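Local coordinates for clavulanic acid biosynthesis oligopeptide binding protein 2 (Streptomyces clavuligerus, PDB 2WOL) that probably serves as an extracellular solute-binding protein for oligopeptides in the biosynthetic pathway of the beta-lactamase inhibitor clavulanic acid, at residues 207-219 with 225-237. Sequence-based numbering, arbitrary orientation. Where two conformers were deposited one is given.
Sequences RDPRSSGPYRVAR and LLHLERNPHWDRA
Arg216 and Glu229 pair twice, once through their backbones and once through their charges, and so illustrate how a hairpin can be fastened at both levels. Along the main chain, Arg216 N donates to Glu229 O and Glu229 N returns a bond to Arg216 O. From this hydrogen-bonded pair both side chains leave on the same face of the sheet. Arg216 chi1 is 65°, which sets CG between its backbone N and carbonyl carbon, and from there the extended chain carries NE to 2.7 Å from Glu229 OE2, met on the anti side of the carboxylate. A weak second bond of this salt bridge comes from Arg216 NH2, while Pro232 CD lies over one face of the guanidinium.

These strands, 215-221 and 225-230, form an antiparallel beta hairpin at one edge of a mixed sheet, with strand 248-253 beyond the second. The register slips at a classic beta bulge: Ala218 N and Arg219 N both bond His227 O, at 2.8 and 3.3 Å, approaching from the same face of its carbonyl plane. His227 N answers to Arg219 O.

Where strand 215-221 begins and strand 225-230 ends, polar contacts continue into the flanking loops. Asn231 N bonds Pro214 O at 2.7 Å, almost straight at hydrogen (179°), and a water links that oxygen to Arg230 NH1, which also bonds Ala244 O. Asn231 ND2 reaches Gly213 O (2.8 Å), while its OD1 accepts from His233 N in an Asx turn.

Apolar contacts lie beyond the paired strands and within them. Pro214 CB sits 3.6 Å from the centroid of the six-membered ring of Trp234, a CH-pi contact over the face; Asp239 holds the indole NE1. Val217 CG1 meets Leu226 CD1 at 3.8 Å, with Leu228 beside them, and helix 54-63 packs against both leucines through Leu59.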
loop_
_atom_site.group_PDB
_atom_site.type_symbol
_atom_site.label_atom_id
_atom_site.label_comp_id
_atom_site.label_asym_id
_atom_site.label_seq_id
_atom_site.Cartn_x
_atom_site.Cartn_y
_atom_site.Cartn_z
ATOM N N ARG A 207 -6.015 23.229 -0.783
ATOM C CA ARG A 207 -7.095 24.103 -0.312
ATOM C C ARG A 207 -8.124 24.397 -1.404
ATOM O O ARG A 207 -9.242 24.838 -1.117
ATOM C CB ARG A 207 -6.520 25.415 0.239
ATOM C CG ARG A 207 -5.699 25.244 1.513
ATOM C CD ARG A 207 -5.110 26.573 2.010
ATOM N NE ARG A 207 -6.079 27.486 2.630
ATOM C CZ ARG A 207 -7.111 27.131 3.399
ATOM N NH1 ARG A 207 -7.353 25.857 3.687
ATOM N NH2 ARG A 207 -7.908 28.071 3.896
ATOM N N ASP A 208 -7.734 24.163 -2.655
ATOM C CA ASP A 208 -8.611 24.370 -3.803
ATOM C C ASP A 208 -8.072 23.600 -5.014
ATOM O O ASP A 208 -7.651 24.210 -6.001
ATOM C CB ASP A 208 -8.731 25.872 -4.113
ATOM C CG ASP A 208 -9.732 26.176 -5.224
ATOM O OD1 ASP A 208 -10.607 25.329 -5.517
ATOM O OD2 ASP A 208 -9.635 27.276 -5.811
ATOM N N PRO A 209 -8.070 22.252 -4.942
ATOM C CA PRO A 209 -7.514 21.501 -6.065
ATOM C C PRO A 209 -8.521 21.360 -7.198
ATOM O O PRO A 209 -9.735 21.322 -6.951
ATOM C CB PRO A 209 -7.218 20.130 -5.451
ATOM C CG PRO A 209 -8.250 19.974 -4.384
ATOM C CD PRO A 209 -8.561 21.362 -3.869
ATOM N N ARG A 210 -8.024 21.293 -8.428
ATOM C CA ARG A 210 -8.883 20.971 -9.557
ATOM C C ARG A 210 -9.246 19.493 -9.507
ATOM O O ARG A 210 -8.507 18.676 -8.944
ATOM C CB ARG A 210 -8.219 21.327 -10.893
ATOM C CG ARG A 210 -7.987 22.831 -11.105
ATOM C CD ARG A 210 -9.229 23.590 -11.602
ATOM N NE ARG A 210 -10.341 23.577 -10.646
ATOM C CZ ARG A 210 -10.421 24.330 -9.549
ATOM N NH1 ARG A 210 -9.455 25.187 -9.238
ATOM N NH2 ARG A 210 -11.478 24.224 -8.755
ATOM N N SER A 211 -10.400 19.166 -10.078
ATOM C CA SER A 211 -10.859 17.793 -10.180
ATOM C C SER A 211 -11.053 17.412 -11.632
ATOM O O SER A 211 -11.668 18.159 -12.394
ATOM C CB SER A 211 -12.169 17.598 -9.413
ATOM O OG SER A 211 -11.931 17.462 -8.024
ATOM N N SER A 212 -10.535 16.248 -12.012
ATOM C CA SER A 212 -10.820 15.674 -13.321
ATOM C C SER A 212 -11.764 14.479 -13.194
ATOM O O SER A 212 -12.200 13.915 -14.198
ATOM C CB SER A 212 -9.533 15.274 -14.044
ATOM O OG SER A 212 -8.808 14.291 -13.323
ATOM N N GLY A 213 -12.067 14.103 -11.954
ATOM C CA GLY A 213 -12.952 12.974 -11.684
ATOM C C GLY A 213 -14.412 13.379 -11.602
ATOM O O GLY A 213 -14.748 14.550 -11.785
ATOM N N PRO A 214 -15.297 12.405 -11.332
ATOM C CA PRO A 214 -16.741 12.660 -11.245
ATOM C C PRO A 214 -17.176 13.546 -10.083
ATOM O O PRO A 214 -18.299 14.061 -10.102
ATOM C CB PRO A 214 -17.343 11.259 -11.103
ATOM C CG PRO A 214 -16.223 10.390 -10.595
ATOM C CD PRO A 214 -14.965 10.979 -11.153
ATOM N N TYR A 215 -16.311 13.711 -9.083
ATOM C CA TYR A 215 -16.620 14.546 -7.924
ATOM C C TYR A 215 -15.541 15.581 -7.679
ATOM O O TYR A 215 -14.395 15.418 -8.101
ATOM C CB TYR A 215 -16.844 13.687 -6.668
ATOM C CG TYR A 215 -17.949 12.693 -6.895
ATOM C CD1 TYR A 215 -17.687 11.478 -7.528
ATOM C CD2 TYR A 215 -19.265 12.986 -6.538
ATOM C CE1 TYR A 215 -18.697 10.576 -7.788
ATOM C CE2 TYR A 215 -20.289 12.079 -6.787
ATOM C CZ TYR A 215 -19.993 10.877 -7.414
ATOM O OH TYR A 215 -20.973 9.954 -7.685
ATOM N N ARG A 216 -15.933 16.651 -7.004
ATOM C CA ARG A 216 -15.003 17.676 -6.572
ATOM C C ARG A 216 -15.248 17.982 -5.099
ATOM O O ARG A 216 -16.323 17.685 -4.564
ATOM C CB ARG A 216 -15.153 18.937 -7.432
ATOM C CG ARG A 216 -16.493 19.651 -7.302
ATOM C CD ARG A 216 -16.515 20.891 -8.174
ATOM N NE ARG A 216 -17.808 21.563 -8.135
ATOM C CZ ARG A 216 -18.198 22.508 -8.988
ATOM N NH1 ARG A 216 -17.397 22.906 -9.972
ATOM N NH2 ARG A 216 -19.399 23.055 -8.857
ATOM N N VAL A 217 -14.247 18.569 -4.448
ATOM C CA VAL A 217 -14.360 18.966 -3.051
ATOM C C VAL A 217 -15.332 20.141 -2.920
ATOM O O VAL A 217 -15.116 21.202 -3.514
ATOM C CB VAL A 217 -12.986 19.357 -2.452
ATOM C CG1 VAL A 217 -13.128 19.739 -0.985
ATOM C CG2 VAL A 217 -11.973 18.226 -2.620
ATOM N N ALA A 218 -16.403 19.941 -2.155
ATOM C CA ALA A 218 -17.365 21.006 -1.874
ATOM C C ALA A 218 -16.978 21.749 -0.600
ATOM O O ALA A 218 -17.086 22.979 -0.526
ATOM C CB ALA A 218 -18.772 20.439 -1.752
ATOM N N ARG A 219 -16.525 20.995 0.398
ATOM C CA ARG A 219 -16.087 21.568 1.661
ATOM C C ARG A 219 -15.202 20.589 2.415
ATOM O O ARG A 219 -15.491 19.398 2.467
ATOM C CB ARG A 219 -17.290 21.957 2.526
ATOM C CG ARG A 219 -16.933 22.800 3.736
ATOM C CD ARG A 219 -18.145 23.023 4.612
ATOM N NE ARG A 219 -17.748 23.357 5.975
ATOM C CZ ARG A 219 -18.524 23.212 7.044
ATOM N NH1 ARG A 219 -19.756 22.728 6.920
ATOM N NH2 ARG A 219 -18.062 23.542 8.242
ATOM N N LEU A 225 -15.118 17.166 8.734
ATOM C CA LEU A 225 -15.865 16.648 7.594
ATOM C C LEU A 225 -15.196 16.922 6.253
ATOM O O LEU A 225 -14.354 17.818 6.125
ATOM C CB LEU A 225 -17.308 17.186 7.595
ATOM C CG LEU A 225 -17.561 18.697 7.492
ATOM C CD1 LEU A 225 -17.490 19.191 6.049
ATOM C CD2 LEU A 225 -18.921 19.042 8.099
ATOM N N LEU A 226 -15.592 16.135 5.259
ATOM C CA LEU A 226 -15.221 16.364 3.874
ATOM C C LEU A 226 -16.429 16.013 3.026
ATOM O O LEU A 226 -16.906 14.875 3.054
ATOM C CB LEU A 226 -14.013 15.504 3.479
ATOM C CG LEU A 226 -13.575 15.536 2.012
ATOM C CD1 LEU A 226 -13.053 16.919 1.614
ATOM C CD2 LEU A 226 -12.523 14.472 1.761
ATOM N N HIS A 227 -16.936 17.003 2.299
ATOM C CA HIS A 227 -18.095 16.812 1.436
ATOM C C HIS A 227 -17.680 16.935 -0.018
ATOM O O HIS A 227 -16.960 17.871 -0.392
ATOM C CB HIS A 227 -19.192 17.826 1.775
ATOM C CG HIS A 227 -19.882 17.562 3.079
ATOM N ND1 HIS A 227 -21.019 18.235 3.467
ATOM C CD2 HIS A 227 -19.607 16.684 4.074
ATOM C CE1 HIS A 227 -21.406 17.798 4.653
ATOM N NE2 HIS A 227 -20.566 16.854 5.043
ATOM N N LEU A 228 -18.128 15.973 -0.819
ATOM C CA LEU A 228 -17.875 15.946 -2.249
ATOM C C LEU A 228 -19.181 16.094 -3.010
ATOM O O LEU A 228 -20.188 15.471 -2.666
ATOM C CB LEU A 228 -17.195 14.636 -2.661
ATOM C CG LEU A 228 -15.938 14.158 -1.923
ATOM C CD1 LEU A 228 -15.370 12.948 -2.652
ATOM C CD2 LEU A 228 -14.877 15.252 -1.793
ATOM N N GLU A 229 -19.150 16.931 -4.040
ATOM C CA GLU A 229 -20.294 17.120 -4.934
ATOM C C GLU A 229 -19.901 16.693 -6.343
ATOM O O GLU A 229 -18.720 16.524 -6.633
ATOM C CB GLU A 229 -20.748 18.589 -4.922
ATOM C CG GLU A 229 -19.659 19.566 -5.362
ATOM C CD GLU A 229 -20.092 21.018 -5.334
ATOM O OE1 GLU A 229 -21.116 21.335 -4.692
ATOM O OE2 GLU A 229 -19.388 21.846 -5.950
ATOM N N ARG A 230 -20.887 16.519 -7.219
ATOM C CA ARG A 230 -20.609 16.152 -8.599
ATOM C C ARG A 230 -19.780 17.213 -9.318
ATOM O O ARG A 230 -19.975 18.418 -9.124
ATOM C CB ARG A 230 -21.904 15.915 -9.371
ATOM C CG ARG A 230 -22.661 14.661 -8.963
ATOM C CD ARG A 230 -23.679 14.299 -10.038
ATOM N NE ARG A 230 -24.518 13.159 -9.672
ATOM C CZ ARG A 230 -24.165 11.886 -9.822
ATOM N NH1 ARG A 230 -22.980 11.569 -10.329
ATOM N NH2 ARG A 230 -25.001 10.920 -9.467
ATOM N N ASN A 231 -18.845 16.739 -10.132
ATOM C CA ASN A 231 -18.106 17.583 -11.055
ATOM C C ASN A 231 -18.968 17.754 -12.310
ATOM O O ASN A 231 -19.161 16.797 -13.060
ATOM C CB ASN A 231 -16.757 16.927 -11.376
ATOM C CG ASN A 231 -15.974 17.651 -12.469
ATOM O OD1 ASN A 231 -16.459 18.592 -13.097
ATOM N ND2 ASN A 231 -14.753 17.195 -12.706
ATOM N N PRO A 232 -19.481 18.977 -12.544
ATOM C CA PRO A 232 -20.444 19.166 -13.637
ATOM C C PRO A 232 -19.849 18.992 -15.038
ATOM O O PRO A 232 -20.600 18.842 -16.006
ATOM C CB PRO A 232 -20.934 20.602 -13.433
ATOM C CG PRO A 232 -19.868 21.280 -12.681
ATOM C CD PRO A 232 -19.193 20.236 -11.833
ATOM N N HIS A 233 -18.520 18.993 -15.139
ATOM C CA HIS A 233 -17.846 18.876 -16.431
ATOM C C HIS A 233 -17.266 17.492 -16.714
ATOM O O HIS A 233 -16.729 17.247 -17.798
ATOM C CB HIS A 233 -16.763 19.947 -16.564
ATOM C CG HIS A 233 -17.307 21.336 -16.654
ATOM N ND1 HIS A 233 -17.752 21.882 -17.839
ATOM C CD2 HIS A 233 -17.495 22.283 -15.706
ATOM C CE1 HIS A 233 -18.184 23.111 -17.617
ATOM N NE2 HIS A 233 -18.041 23.378 -16.331
ATOM N N TRP A 234 -17.368 16.590 -15.740
ATOM C CA TRP A 234 -16.959 15.207 -15.951
ATOM C C TRP A 234 -17.949 14.538 -16.904
ATOM O O TRP A 234 -19.158 14.708 -16.763
ATOM C CB TRP A 234 -16.870 14.464 -14.616
ATOM C CG TRP A 234 -16.652 12.980 -14.718
ATOM C CD1 TRP A 234 -15.461 12.326 -14.901
ATOM C CD2 TRP A 234 -17.654 11.959 -14.608
ATOM N NE1 TRP A 234 -15.663 10.965 -14.915
ATOM C CE2 TRP A 234 -17.001 10.714 -14.745
ATOM C CE3 TRP A 234 -19.042 11.978 -14.414
ATOM C CZ2 TRP A 234 -17.689 9.499 -14.690
ATOM C CZ3 TRP A 234 -19.724 10.765 -14.358
ATOM C CH2 TRP A 234 -19.046 9.547 -14.500
ATOM N N ASP A 235 -17.418 13.799 -17.873
ATOM C CA ASP A 235 -18.226 13.211 -18.938
ATOM C C ASP A 235 -18.261 11.695 -18.819
ATOM O O ASP A 235 -17.296 11.001 -19.146
ATOM C CB ASP A 235 -17.696 13.643 -20.312
ATOM C CG ASP A 235 -18.609 13.227 -21.468
ATOM O OD1 ASP A 235 -19.534 12.406 -21.278
ATOM O OD2 ASP A 235 -18.387 13.731 -22.591
ATOM N N ARG A 236 -19.407 11.205 -18.359
ATOM C CA ARG A 236 -19.669 9.784 -18.151
ATOM C C ARG A 236 -19.302 8.915 -19.361
ATOM O O ARG A 236 -18.760 7.818 -19.206
ATOM C CB ARG A 236 -21.148 9.618 -17.804
ATOM C CG ARG A 236 -21.569 8.245 -17.352
ATOM C CD ARG A 236 -23.041 8.272 -16.964
ATOM N NE ARG A 236 -23.285 9.036 -15.738
ATOM C CZ ARG A 236 -23.086 8.557 -14.515
ATOM N NH1 ARG A 236 -22.632 7.320 -14.360
ATOM N NH2 ARG A 236 -23.334 9.308 -13.450
ATOM N N ALA A 237 -19.583 9.420 -20.561
ATOM C CA ALA A 237 -19.332 8.684 -21.803
ATOM C C ALA A 237 -17.847 8.474 -22.093
ATOM O O ALA A 237 -17.484 7.619 -22.909
ATOM C CB ALA A 237 -20.010 9.382 -22.977
HETATM O O HOH W 1 -20.627 13.124 -11.236
#